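Local coordinates for DSBA-like thioredoxin domain-containing protein (Nitrosomonas europaea, PDB 2IN3) that probably acts as a thiol-disulfide oxidoreductase of the DsbA family, perhaps isomerising protein disulfides, at residues A[16-28]-A[67-79]. Numbering follows the deposited sequence.
Sequences PMCSWCWGFAPVI and HWHSVHITTGQPF. With PO4 (phosphate ion), chain B; EDO (1,2-ethanediol), chain D.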
loop_
_atom_site.group_PDB
_atom_site.type_symbol
_atom_site.label_atom_id
_atom_site.label_comp_id
_atom_site.label_asym_id
_atom_site.label_seq_id
_atom_site.Cartn_x
_atom_site.Cartn_y
_atom_site.Cartn_z
ATOM N N PRO A 16 1.569 -2.873 -1.535
ATOM C CA PRO A 16 0.543 -3.609 -2.300
ATOM C C PRO A 16 0.647 -5.144 -2.154
ATOM O O PRO A 16 -0.355 -5.837 -2.346
ATOM C CB PRO A 16 0.882 -3.269 -3.761
ATOM C CG PRO A 16 1.678 -2.054 -3.715
ATOM C CD PRO A 16 2.391 -2.013 -2.407
HETATM N N MSE A 17 1.842 -5.666 -1.865
HETATM C CA MSE A 17 2.013 -7.124 -1.650
HETATM C C MSE A 17 2.092 -7.555 -0.193
HETATM O O MSE A 17 2.642 -8.605 0.116
HETATM C CB MSE A 17 3.225 -7.669 -2.429
HETATM C CG MSE A 17 3.057 -7.465 -3.932
HETATM SE SE MSE A 17 4.708 -7.636 -4.927
HETATM C CE MSE A 17 4.840 -9.584 -5.059
ATOM N N CYS A 18 1.492 -6.750 0.673
ATOM C CA CYS A 18 1.265 -7.068 2.062
ATOM C C CYS A 18 -0.224 -7.447 2.252
ATOM O O CYS A 18 -1.106 -6.661 1.915
ATOM C CB CYS A 18 1.638 -5.850 2.901
ATOM S SG CYS A 18 1.038 -5.917 4.612
ATOM N N SER A 19 -0.489 -8.667 2.737
ATOM C CA SER A 19 -1.847 -9.212 2.732
ATOM C C SER A 19 -2.744 -8.498 3.727
ATOM O O SER A 19 -3.893 -8.256 3.434
ATOM C CB SER A 19 -1.869 -10.731 2.936
ATOM O OG SER A 19 -1.273 -11.117 4.167
ATOM N N TRP A 20 -2.227 -8.164 4.905
ATOM C CA TRP A 20 -3.027 -7.389 5.866
ATOM C C TRP A 20 -3.339 -5.978 5.384
ATOM O O TRP A 20 -4.333 -5.366 5.833
ATOM C CB TRP A 20 -2.411 -7.379 7.261
ATOM C CG TRP A 20 -2.733 -8.651 8.022
ATOM C CD1 TRP A 20 -1.897 -9.691 8.287
ATOM C CD2 TRP A 20 -4.000 -8.998 8.582
ATOM N NE1 TRP A 20 -2.557 -10.669 9.002
ATOM C CE2 TRP A 20 -3.849 -10.256 9.210
ATOM C CE3 TRP A 20 -5.252 -8.360 8.626
ATOM C CZ2 TRP A 20 -4.914 -10.915 9.839
ATOM C CZ3 TRP A 20 -6.310 -9.022 9.263
ATOM C CH2 TRP A 20 -6.127 -10.272 9.861
ATOM N N CYS A 21 -2.496 -5.449 4.488
ATOM C CA CYS A 21 -2.802 -4.179 3.808
ATOM C C CYS A 21 -4.031 -4.359 2.918
ATOM O O CYS A 21 -4.930 -3.479 2.887
ATOM C CB CYS A 21 -1.584 -3.669 2.980
ATOM S SG CYS A 21 -0.208 -3.113 4.093
ATOM N N TRP A 22 -4.094 -5.472 2.178
ATOM C CA TRP A 22 -5.331 -5.784 1.432
ATOM C C TRP A 22 -6.522 -6.002 2.389
ATOM O O TRP A 22 -7.631 -5.552 2.110
ATOM C CB TRP A 22 -5.097 -6.998 0.566
ATOM C CG TRP A 22 -6.220 -7.516 -0.303
ATOM C CD1 TRP A 22 -6.600 -8.829 -0.460
ATOM C CD2 TRP A 22 -6.992 -6.765 -1.258
ATOM N NE1 TRP A 22 -7.592 -8.933 -1.420
ATOM C CE2 TRP A 22 -7.851 -7.683 -1.922
ATOM C CE3 TRP A 22 -7.061 -5.406 -1.593
ATOM C CZ2 TRP A 22 -8.760 -7.284 -2.915
ATOM C CZ3 TRP A 22 -7.964 -5.014 -2.594
ATOM C CH2 TRP A 22 -8.799 -5.947 -3.224
ATOM N N GLY A 23 -6.302 -6.666 3.527
ATOM C CA GLY A 23 -7.380 -6.792 4.528
ATOM C C GLY A 23 -7.903 -5.425 4.972
ATOM O O GLY A 23 -9.091 -5.253 5.274
ATOM N N PHE A 24 -7.000 -4.460 5.010
ATOM C CA PHE A 24 -7.266 -3.132 5.570
ATOM C C PHE A 24 -7.780 -2.177 4.492
ATOM O O PHE A 24 -8.202 -1.058 4.818
ATOM C CB PHE A 24 -5.932 -2.599 6.119
ATOM C CG PHE A 24 -6.038 -1.384 7.006
ATOM C CD1 PHE A 24 -6.601 -1.476 8.263
ATOM C CD2 PHE A 24 -5.532 -0.145 6.567
ATOM C CE1 PHE A 24 -6.658 -0.357 9.111
ATOM C CE2 PHE A 24 -5.559 0.978 7.402
ATOM C CZ PHE A 24 -6.120 0.863 8.683
ATOM N N ALA A 25 -7.749 -2.591 3.221
ATOM C CA ALA A 25 -8.190 -1.663 2.142
ATOM C C ALA A 25 -9.599 -1.041 2.384
ATOM O O ALA A 25 -9.770 0.177 2.193
ATOM C CB ALA A 25 -8.052 -2.284 0.746
ATOM N N PRO A 26 -10.605 -1.850 2.807
ATOM C CA PRO A 26 -11.901 -1.224 3.109
ATOM C C PRO A 26 -11.865 -0.209 4.258
ATOM O O PRO A 26 -12.673 0.724 4.282
ATOM C CB PRO A 26 -12.782 -2.419 3.496
ATOM C CG PRO A 26 -12.177 -3.578 2.765
ATOM C CD PRO A 26 -10.693 -3.326 2.933
ATOM N N VAL A 27 -10.954 -0.400 5.220
ATOM C CA VAL A 27 -10.888 0.461 6.404
ATOM C C VAL A 27 -10.277 1.806 6.003
ATOM O O VAL A 27 -10.806 2.882 6.309
ATOM C CB VAL A 27 -10.020 -0.194 7.506
ATOM C CG1 VAL A 27 -9.881 0.750 8.735
ATOM C CG2 VAL A 27 -10.604 -1.557 7.895
ATOM N N ILE A 28 -9.161 1.766 5.297
ATOM C CA ILE A 28 -8.560 3.031 4.848
ATOM C C ILE A 28 -9.443 3.772 3.823
ATOM O O ILE A 28 -9.489 5.014 3.818
ATOM C CB ILE A 28 -7.049 2.853 4.401
ATOM C CG1 ILE A 28 -6.358 4.239 4.253
ATOM C CG2 ILE A 28 -6.977 2.076 3.083
ATOM C CD1 ILE A 28 -6.262 5.028 5.604
ATOM N N HIS A 67 -1.227 -16.202 6.337
ATOM C CA HIS A 67 -1.654 -14.801 6.470
ATOM C C HIS A 67 -2.852 -14.511 5.553
ATOM O O HIS A 67 -3.813 -13.887 5.988
ATOM C CB HIS A 67 -0.498 -13.799 6.223
ATOM C CG HIS A 67 0.526 -13.808 7.318
ATOM N ND1 HIS A 67 1.798 -13.299 7.166
ATOM C CD2 HIS A 67 0.470 -14.306 8.576
ATOM C CE1 HIS A 67 2.485 -13.484 8.285
ATOM N NE2 HIS A 67 1.702 -14.098 9.158
ATOM N N TRP A 68 -2.809 -14.992 4.306
ATOM C CA TRP A 68 -3.910 -14.781 3.369
ATOM C C TRP A 68 -5.214 -15.383 3.901
ATOM O O TRP A 68 -6.246 -14.734 3.933
ATOM C CB TRP A 68 -3.619 -15.429 2.011
ATOM C CG TRP A 68 -2.538 -14.804 1.189
ATOM C CD1 TRP A 68 -1.526 -13.951 1.619
ATOM C CD2 TRP A 68 -2.303 -15.041 -0.195
ATOM N NE1 TRP A 68 -0.704 -13.646 0.573
ATOM C CE2 TRP A 68 -1.160 -14.280 -0.560
ATOM C CE3 TRP A 68 -2.961 -15.805 -1.178
ATOM C CZ2 TRP A 68 -0.657 -14.253 -1.869
ATOM C CZ3 TRP A 68 -2.455 -15.779 -2.494
ATOM C CH2 TRP A 68 -1.300 -15.021 -2.818
ATOM N N HIS A 69 -5.170 -16.637 4.317
ATOM C CA HIS A 69 -6.336 -17.237 4.959
ATOM C C HIS A 69 -6.847 -16.399 6.156
ATOM O O HIS A 69 -8.046 -16.133 6.242
ATOM C CB HIS A 69 -6.010 -18.661 5.365
ATOM C CG HIS A 69 -5.886 -19.604 4.209
ATOM N ND1 HIS A 69 -6.974 -20.016 3.475
ATOM C CD2 HIS A 69 -4.815 -20.231 3.672
ATOM C CE1 HIS A 69 -6.584 -20.884 2.552
ATOM N NE2 HIS A 69 -5.276 -21.023 2.645
ATOM N N SER A 70 -5.954 -15.973 7.067
ATOM C CA SER A 70 -6.351 -15.123 8.195
ATOM C C SER A 70 -7.038 -13.863 7.755
ATOM O O SER A 70 -8.066 -13.499 8.340
ATOM C CB SER A 70 -5.177 -14.728 9.108
ATOM O OG SER A 70 -4.516 -15.864 9.585
ATOM N N VAL A 71 -6.457 -13.192 6.757
ATOM C CA VAL A 71 -7.017 -11.945 6.211
ATOM C C VAL A 71 -8.409 -12.224 5.624
ATOM O O VAL A 71 -9.382 -11.505 5.896
ATOM C CB VAL A 71 -6.099 -11.333 5.131
ATOM C CG1 VAL A 71 -6.819 -10.142 4.436
ATOM C CG2 VAL A 71 -4.816 -10.841 5.748
ATOM N N HIS A 72 -8.488 -13.279 4.826
ATOM C CA HIS A 72 -9.753 -13.614 4.179
ATOM C C HIS A 72 -10.870 -13.863 5.193
ATOM O O HIS A 72 -11.949 -13.286 5.092
ATOM C CB HIS A 72 -9.608 -14.838 3.283
ATOM C CG HIS A 72 -10.877 -15.207 2.601
ATOM N ND1 HIS A 72 -11.527 -14.337 1.751
ATOM C CD2 HIS A 72 -11.636 -16.324 2.661
ATOM C CE1 HIS A 72 -12.638 -14.906 1.315
ATOM N NE2 HIS A 72 -12.722 -16.114 1.843
ATOM N N ILE A 73 -10.616 -14.704 6.194
ATOM C CA ILE A 73 -11.708 -15.034 7.109
ATOM C C ILE A 73 -12.031 -13.905 8.086
ATOM O O ILE A 73 -13.169 -13.782 8.525
ATOM C CB ILE A 73 -11.512 -16.369 7.817
ATOM C CG1 ILE A 73 -10.359 -16.330 8.807
ATOM C CG2 ILE A 73 -11.379 -17.526 6.785
ATOM C CD1 ILE A 73 -10.327 -17.612 9.661
ATOM N N THR A 74 -11.053 -13.041 8.368
ATOM C CA THR A 74 -11.232 -11.914 9.285
ATOM C C THR A 74 -11.947 -10.726 8.626
ATOM O O THR A 74 -12.800 -10.066 9.252
ATOM C CB THR A 74 -9.855 -11.425 9.818
ATOM O OG1 THR A 74 -9.230 -12.494 10.545
ATOM C CG2 THR A 74 -9.994 -10.165 10.741
ATOM N N THR A 75 -11.615 -10.478 7.372
ATOM C CA THR A 75 -12.047 -9.265 6.678
ATOM C C THR A 75 -12.969 -9.521 5.493
ATOM O O THR A 75 -13.615 -8.583 4.982
ATOM C CB THR A 75 -10.840 -8.418 6.134
ATOM O OG1 THR A 75 -10.245 -9.067 4.994
ATOM C CG2 THR A 75 -9.791 -8.185 7.238
ATOM N N GLY A 76 -12.993 -10.759 5.006
ATOM C CA GLY A 76 -13.752 -11.034 3.803
ATOM C C GLY A 76 -13.098 -10.627 2.491
ATOM O O GLY A 76 -13.697 -10.858 1.438
ATOM N N GLN A 77 -11.890 -10.038 2.522
ATOM C CA GLN A 77 -11.209 -9.620 1.288
ATOM C C GLN A 77 -10.820 -10.868 0.493
ATOM O O GLN A 77 -10.440 -11.863 1.090
ATOM C CB GLN A 77 -9.989 -8.749 1.565
ATOM C CG GLN A 77 -10.337 -7.327 2.010
ATOM C CD GLN A 77 -10.881 -6.495 0.852
ATOM O OE1 GLN A 77 -12.055 -6.568 0.532
ATOM N NE2 GLN A 77 -10.037 -5.682 0.253
ATOM N N PRO A 78 -11.016 -10.839 -0.841
ATOM C CA PRO A 78 -10.857 -12.071 -1.636
ATOM C C PRO A 78 -9.377 -12.429 -1.918
ATOM O O PRO A 78 -8.523 -11.545 -2.036
ATOM C CB PRO A 78 -11.596 -11.729 -2.940
ATOM C CG PRO A 78 -11.401 -10.210 -3.066
ATOM C CD PRO A 78 -11.475 -9.693 -1.663
ATOM N N PHE A 79 -9.106 -13.731 -2.036
ATOM C CA PHE A 79 -7.813 -14.251 -2.501
ATOM C C PHE A 79 -8.117 -15.458 -3.375
ATOM O O PHE A 79 -9.058 -16.179 -3.104
ATOM C CB PHE A 79 -6.938 -14.750 -1.328
ATOM C CG PHE A 79 -6.508 -13.671 -0.352
ATOM C CD1 PHE A 79 -5.220 -13.133 -0.416
ATOM C CD2 PHE A 79 -7.362 -13.260 0.667
ATOM C CE1 PHE A 79 -4.786 -12.184 0.500
ATOM C CE2 PHE A 79 -6.962 -12.279 1.581
ATOM C CZ PHE A 79 -5.688 -11.731 1.500
HETATM P P PO4 B . 2.310 -11.009 4.368
HETATM O O1 PO4 B . 2.753 -12.426 4.605
HETATM O O2 PO4 B . 3.464 -10.079 4.056
HETATM O O3 PO4 B . 1.298 -10.994 3.265
HETATM O O4 PO4 B . 1.734 -10.507 5.689
HETATM C C1 EDO D . -7.700 -17.395 11.088
HETATM O O1 EDO D . -6.669 -17.748 10.159
HETATM C C2 EDO D . -7.144 -16.431 12.111
HETATM O O2 EDO D . -5.847 -16.933 12.427
HETATM O O HOH W 1 1.096 -11.358 0.739
#
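The helix that starts at a thioredoxin-type CxxC pattern, C18 to C21, probably the redox site as in other DsbA relatives, packs here against the end of helix 58-75, where S19, W20, W22 and G23 meet V71 and the segment that follows G76. The segments 19-28 and 67-75 run nearly parallel, their axes 13° apart, and come closest at G23, whose CA lies 3.4 Å from V71 CG1, a tight fit that leaves no room for a CB on that glycine. The other V71 methyl, CG2, sits over the middle of the W20 indole, 3.6 Å from the centroid of its five-membered ring, in a CH-pi contact; S70, T74 and T75 complete the hole that takes this ring as a knob.

W22 makes the second half of the contact. Its indole reaches the extended 77-79 segment because CG points away from the backbone N (chi1 -180°), and NE1 gives P78 O a nearly straight 2.8 Å bond lying in both the ring and carbonyl planes. CD1, beside NE1, points at the F79 face in a T-shaped pair, planes at 85°, while Q77 CB and NE2 cover one indole face. Q77 NE2 also donates to W22 O, which takes A25 N from the opposite face of its carbonyl plane. A leucine in place of W22 would probably leave P78 O without this donor and the F79 face without its edge, freeing the 77-79 segment to shift. Y123 meets the rings of W22, W68 and F79.

At the CxxC end a phosphate, probably from the crystallisation liquor, bridges the helices: H67 ND1 donates to its O1, and its O3 accepts from S19 N, from S19 OG at 2.7 Å, and from a water that in turn accepts from W68 NE1 at 2.9 Å.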